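Putative retaining b-glycosidase (Saccharophagus degradans, PDB 5A95) probably hydrolyses mixed-linkage beta-glucans as a family 5 glycoside hydrolase, with a quaternary structure that dictates its specificity. Local coordinates at residues V223-L236 and G248-A260. The protein carries 1 engineered substitution. Numbering follows the deposited sequence. Where two conformers were deposited one is given.
Sequences VIPLVAGFNWAYDL and GIAYAAHPYPQKA
Lys259 and Tyr234 run past one another head to tail, with Lys259 CB 3.7 Å from the centroid of the phenol ring in a CH-pi contact. With CG anti to the backbone N (chi1 -170°), Tyr234 extends its ring so that Lys259 CB lies over one face and Pro255 CA at the edge. Bends at chi2 and chi3 of Lys259 carry NZ back to Asn231, where it gives OD1 a 2.9 Å hydrogen bond from above the carbonyl plane. Without the ring, as with an alanine at Tyr234, Lys259 CB and Pro255 CA would probably lose their apolar partner and the lysine chain its firm placement. Ala233 CB sits over one face of the His254 imidazole, whose ND1 and NE2 are hydrogen-bonded to Glu189 and Thr290, respectively; His254 N donates a hydrogen bond to Ala233 O. The Trp232 side chain comes within about 4 Å of a bound glucose unit. Strands 224-227 and 250-252 pair in parallel, Val227 N and O hydrogen-bonded to Ala250 O and Ala252 N. Leu226 CD1 reaches Ala250 CB (3.6 Å) on one face; Val227 and Tyr251 lie side by side on the other. These adjacent strands of the family's beta/alpha barrel lie between strands 181-185 and 287-289, with helix 202-219 against Val227 and helix 267-279 against Tyr234.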
loop_
_atom_site.group_PDB
_atom_site.type_symbol
_atom_site.label_atom_id
_atom_site.label_comp_id
_atom_site.label_asym_id
_atom_site.label_seq_id
_atom_site.Cartn_x
_atom_site.Cartn_y
_atom_site.Cartn_z
ATOM N N VAL A 223 7.408 3.061 27.224
ATOM C CA VAL A 223 7.491 4.291 26.446
ATOM C C VAL A 223 6.203 5.109 26.587
ATOM O O VAL A 223 5.133 4.560 26.939
ATOM C CB VAL A 223 7.812 4.016 24.974
ATOM C CG1 VAL A 223 9.101 3.235 24.821
ATOM C CG2 VAL A 223 6.661 3.315 24.308
ATOM N N ILE A 224 6.296 6.404 26.269
ATOM C CA ILE A 224 5.140 7.282 26.276
ATOM C C ILE A 224 4.741 7.638 24.839
ATOM O O ILE A 224 5.398 8.429 24.174
ATOM C CB ILE A 224 5.430 8.582 27.055
ATOM C CG1 ILE A 224 5.835 8.279 28.508
ATOM C CG2 ILE A 224 4.225 9.504 26.998
ATOM C CD1 ILE A 224 6.477 9.475 29.198
ATOM N N PRO A 225 3.634 7.069 24.340
ATOM C CA PRO A 225 3.108 7.506 23.041
ATOM C C PRO A 225 2.523 8.899 23.184
ATOM O O PRO A 225 1.833 9.206 24.172
ATOM C CB PRO A 225 1.995 6.465 22.729
ATOM C CG PRO A 225 2.266 5.304 23.665
ATOM C CD PRO A 225 2.801 5.994 24.909
ATOM N N LEU A 226 2.711 9.706 22.145
ATOM C CA LEU A 226 2.193 11.069 22.102
ATOM C C LEU A 226 1.309 11.200 20.857
ATOM O O LEU A 226 1.764 10.942 19.729
ATOM C CB LEU A 226 3.341 12.072 22.049
ATOM C CG LEU A 226 2.991 13.544 22.075
ATOM C CD1 LEU A 226 2.426 13.960 23.397
ATOM C CD2 LEU A 226 4.150 14.444 21.716
ATOM N N VAL A 227 0.031 11.509 21.087
ATOM C CA VAL A 227 -1.028 11.486 20.070
ATOM C C VAL A 227 -1.493 12.912 19.791
ATOM O O VAL A 227 -1.634 13.712 20.700
ATOM C CB VAL A 227 -2.216 10.652 20.599
ATOM C CG1 VAL A 227 -3.445 10.766 19.705
ATOM C CG2 VAL A 227 -1.791 9.192 20.721
ATOM N N ALA A 228 -1.739 13.202 18.512
ATOM C CA ALA A 228 -2.146 14.516 18.042
ATOM C C ALA A 228 -3.536 14.491 17.394
ATOM O O ALA A 228 -3.969 13.483 16.829
ATOM C CB ALA A 228 -1.181 15.029 16.994
ATOM N N GLY A 229 -4.203 15.630 17.491
ATOM C CA GLY A 229 -5.443 15.873 16.792
ATOM C C GLY A 229 -5.258 16.606 15.468
ATOM O O GLY A 229 -4.151 16.813 14.968
ATOM N N PHE A 230 -6.393 16.972 14.894
ATOM C CA PHE A 230 -6.463 17.614 13.580
ATOM C C PHE A 230 -6.090 19.088 13.632
ATOM O O PHE A 230 -5.663 19.635 14.663
ATOM C CB PHE A 230 -7.861 17.402 12.962
ATOM C CG PHE A 230 -8.282 15.948 12.833
ATOM C CD1 PHE A 230 -7.384 14.965 12.485
ATOM C CD2 PHE A 230 -9.603 15.590 13.014
ATOM C CE1 PHE A 230 -7.778 13.642 12.329
ATOM C CE2 PHE A 230 -9.998 14.282 12.861
ATOM C CZ PHE A 230 -9.096 13.326 12.530
ATOM N N ASN A 231 -6.179 19.732 12.459
ATOM C CA ASN A 231 -5.755 21.114 12.285
ATOM C C ASN A 231 -4.286 21.285 12.656
ATOM O O ASN A 231 -3.906 22.232 13.335
ATOM C CB ASN A 231 -6.651 22.079 13.091
ATOM C CG ASN A 231 -6.443 23.538 12.712
ATOM O OD1 ASN A 231 -5.846 23.856 11.685
ATOM N ND2 ASN A 231 -6.854 24.434 13.596
ATOM N N TRP A 232 -3.458 20.394 12.130
ATOM C CA TRP A 232 -2.021 20.401 12.363
ATOM C C TRP A 232 -1.690 20.272 13.859
ATOM O O TRP A 232 -0.967 21.097 14.440
ATOM C CB TRP A 232 -1.342 21.632 11.765
ATOM C CG TRP A 232 -1.317 21.720 10.257
ATOM C CD1 TRP A 232 -0.244 21.413 9.471
ATOM C CD2 TRP A 232 -2.340 22.186 9.384
ATOM N NE1 TRP A 232 -0.534 21.661 8.147
ATOM C CE2 TRP A 232 -1.806 22.150 8.062
ATOM C CE3 TRP A 232 -3.626 22.676 9.575
ATOM C CZ2 TRP A 232 -2.547 22.520 6.943
ATOM C CZ3 TRP A 232 -4.360 23.038 8.453
ATOM C CH2 TRP A 232 -3.821 22.965 7.159
ATOM N N ALA A 233 -2.224 19.221 14.481
ATOM C CA ALA A 233 -1.973 18.929 15.889
ATOM C C ALA A 233 -2.388 20.094 16.768
ATOM O O ALA A 233 -1.714 20.435 17.716
ATOM C CB ALA A 233 -0.494 18.562 16.132
ATOM N N TYR A 234 -3.553 20.646 16.512
ATOM C CA TYR A 234 -4.066 21.752 17.293
ATOM C C TYR A 234 -5.334 21.433 18.073
ATOM O O TYR A 234 -5.504 21.912 19.191
ATOM C CB TYR A 234 -4.224 23.019 16.425
ATOM C CG TYR A 234 -4.527 24.218 17.259
ATOM C CD1 TYR A 234 -3.550 24.805 18.063
ATOM C CD2 TYR A 234 -5.795 24.763 17.275
ATOM C CE1 TYR A 234 -3.855 25.864 18.877
ATOM C CE2 TYR A 234 -6.096 25.863 18.080
ATOM C CZ TYR A 234 -5.102 26.397 18.896
ATOM O OH TYR A 234 -5.373 27.460 19.749
ATOM N N ASP A 235 -6.218 20.613 17.524
ATOM C CA ASP A 235 -7.528 20.378 18.141
ATOM C C ASP A 235 -7.582 19.036 18.871
ATOM O O ASP A 235 -7.703 17.977 18.242
ATOM C CB ASP A 235 -8.641 20.463 17.081
ATOM C CG ASP A 235 -10.041 20.331 17.683
ATOM O OD1 ASP A 235 -10.174 20.382 18.921
ATOM O OD2 ASP A 235 -11.000 20.208 16.893
ATOM N N LEU A 236 -7.504 19.093 20.195
ATOM C CA LEU A 236 -7.640 17.905 21.041
ATOM C C LEU A 236 -9.077 17.702 21.531
ATOM O O LEU A 236 -9.361 16.708 22.159
ATOM C CB LEU A 236 -6.705 18.003 22.231
ATOM C CG LEU A 236 -5.225 17.869 21.944
ATOM C CD1 LEU A 236 -4.421 18.061 23.215
ATOM C CD2 LEU A 236 -4.912 16.513 21.297
ATOM N N GLY A 248 -1.264 5.532 29.738
ATOM C CA GLY A 248 0.092 6.010 29.580
ATOM C C GLY A 248 0.361 6.880 28.365
ATOM O O GLY A 248 1.496 7.003 27.961
ATOM N N ILE A 249 -0.700 7.512 27.871
ATOM C CA ILE A 249 -0.726 8.346 26.657
ATOM C C ILE A 249 -0.600 9.805 27.043
ATOM O O ILE A 249 -1.226 10.253 28.009
ATOM C CB ILE A 249 -2.126 8.145 25.917
ATOM C CG1 ILE A 249 -2.361 6.654 25.662
ATOM C CG2 ILE A 249 -2.274 8.929 24.634
ATOM C CD1 ILE A 249 -1.207 5.993 24.961
ATOM N N ALA A 250 0.206 10.552 26.297
ATOM C CA ALA A 250 0.208 11.999 26.366
ATOM C C ALA A 250 -0.343 12.541 25.052
ATOM O O ALA A 250 -0.368 11.829 24.028
ATOM C CB ALA A 250 1.615 12.508 26.599
ATOM N N TYR A 251 -0.802 13.791 25.079
ATOM C CA TYR A 251 -1.336 14.419 23.874
ATOM C C TYR A 251 -0.472 15.622 23.468
ATOM O O TYR A 251 0.040 16.365 24.303
ATOM C CB TYR A 251 -2.811 14.827 24.088
ATOM C CG TYR A 251 -3.742 13.655 24.185
ATOM C CD1 TYR A 251 -4.214 13.047 23.038
ATOM C CD2 TYR A 251 -4.121 13.125 25.418
ATOM C CE1 TYR A 251 -5.077 11.969 23.099
ATOM C CE2 TYR A 251 -4.960 12.026 25.492
ATOM C CZ TYR A 251 -5.460 11.466 24.327
ATOM O OH TYR A 251 -6.297 10.375 24.369
ATOM N N ALA A 252 -0.319 15.773 22.149
ATOM C CA ALA A 252 0.454 16.858 21.538
ATOM C C ALA A 252 -0.449 18.036 21.242
ATOM O O ALA A 252 -1.594 17.869 20.835
ATOM C CB ALA A 252 1.119 16.384 20.246
ATOM N N ALA A 253 0.114 19.233 21.280
ATOM C CA ALA A 253 -0.515 20.436 20.769
ATOM C C ALA A 253 0.570 21.290 20.146
ATOM O O ALA A 253 1.687 21.353 20.642
ATOM C CB ALA A 253 -1.202 21.214 21.879
ATOM N N HIS A 254 0.212 21.990 19.060
ATOM C CA HIS A 254 1.130 22.881 18.340
ATOM C C HIS A 254 0.559 24.294 18.302
ATOM O O HIS A 254 0.029 24.751 17.263
ATOM C CB HIS A 254 1.390 22.365 16.929
ATOM C CG HIS A 254 2.241 21.128 16.900
ATOM N ND1 HIS A 254 2.654 20.539 15.723
ATOM C CD2 HIS A 254 2.776 20.382 17.901
ATOM C CE1 HIS A 254 3.387 19.484 15.995
ATOM N NE2 HIS A 254 3.507 19.390 17.307
ATOM N N PRO A 255 0.610 24.981 19.443
ATOM C CA PRO A 255 -0.086 26.247 19.539
ATOM C C PRO A 255 0.744 27.438 19.014
ATOM O O PRO A 255 1.150 28.342 19.770
ATOM C CB PRO A 255 -0.328 26.365 21.028
ATOM C CG PRO A 255 0.898 25.728 21.639
ATOM C CD PRO A 255 1.184 24.568 20.740
ATOM N N TYR A 256 0.967 27.470 17.704
ATOM C CA TYR A 256 1.579 28.629 17.094
ATOM C C TYR A 256 0.690 29.878 17.282
ATOM O O TYR A 256 -0.528 29.751 17.489
ATOM C CB TYR A 256 1.866 28.317 15.649
ATOM C CG TYR A 256 3.091 27.455 15.416
ATOM C CD1 TYR A 256 4.348 27.867 15.825
ATOM C CD2 TYR A 256 3.006 26.266 14.705
ATOM C CE1 TYR A 256 5.475 27.117 15.562
ATOM C CE2 TYR A 256 4.136 25.526 14.413
ATOM C CZ TYR A 256 5.365 25.944 14.855
ATOM O OH TYR A 256 6.481 25.180 14.554
ATOM N N PRO A 257 1.293 31.077 17.169
ATOM C CA PRO A 257 0.571 32.272 17.583
ATOM C C PRO A 257 -0.722 32.601 16.861
ATOM O O PRO A 257 -1.640 33.170 17.460
ATOM C CB PRO A 257 1.593 33.424 17.370
ATOM C CG PRO A 257 2.663 32.858 16.494
ATOM C CD PRO A 257 2.706 31.387 16.869
ATOM N N GLN A 258 -0.804 32.234 15.575
ATOM C CA GLN A 258 -1.968 32.586 14.752
ATOM C C GLN A 258 -2.970 31.440 14.630
ATOM O O GLN A 258 -3.957 31.580 13.931
ATOM C CB GLN A 258 -1.551 33.095 13.379
ATOM C CG GLN A 258 -0.660 34.326 13.460
ATOM C CD GLN A 258 -0.095 34.699 12.123
ATOM O OE1 GLN A 258 0.762 33.998 11.576
ATOM N NE2 GLN A 258 -0.559 35.812 11.583
ATOM N N LYS A 259 -2.772 30.340 15.368
ATOM C CA LYS A 259 -3.788 29.297 15.387
ATOM C C LYS A 259 -5.097 29.780 16.020
ATOM O O LYS A 259 -6.172 29.579 15.467
ATOM C CB LYS A 259 -3.298 28.043 16.099
ATOM C CG LYS A 259 -2.120 27.354 15.416
ATOM C CD LYS A 259 -2.357 26.934 13.956
ATOM C CE LYS A 259 -3.363 25.825 13.793
ATOM N NZ LYS A 259 -3.417 25.323 12.392
ATOM N N ALA A 260 -4.989 30.394 17.186
ATOM C CA ALA A 260 -6.141 31.060 17.799
ATOM C C ALA A 260 -6.253 32.458 17.216
ATOM O O ALA A 260 -5.252 33.152 17.097
ATOM C CB ALA A 260 -5.973 31.127 19.304
HETATM O O HOH W 1 -3.388 18.054 18.787
HETATM O O HOH W 2 -6.924 27.389 13.930
HETATM O O HOH W 3 -0.799 23.880 14.612
#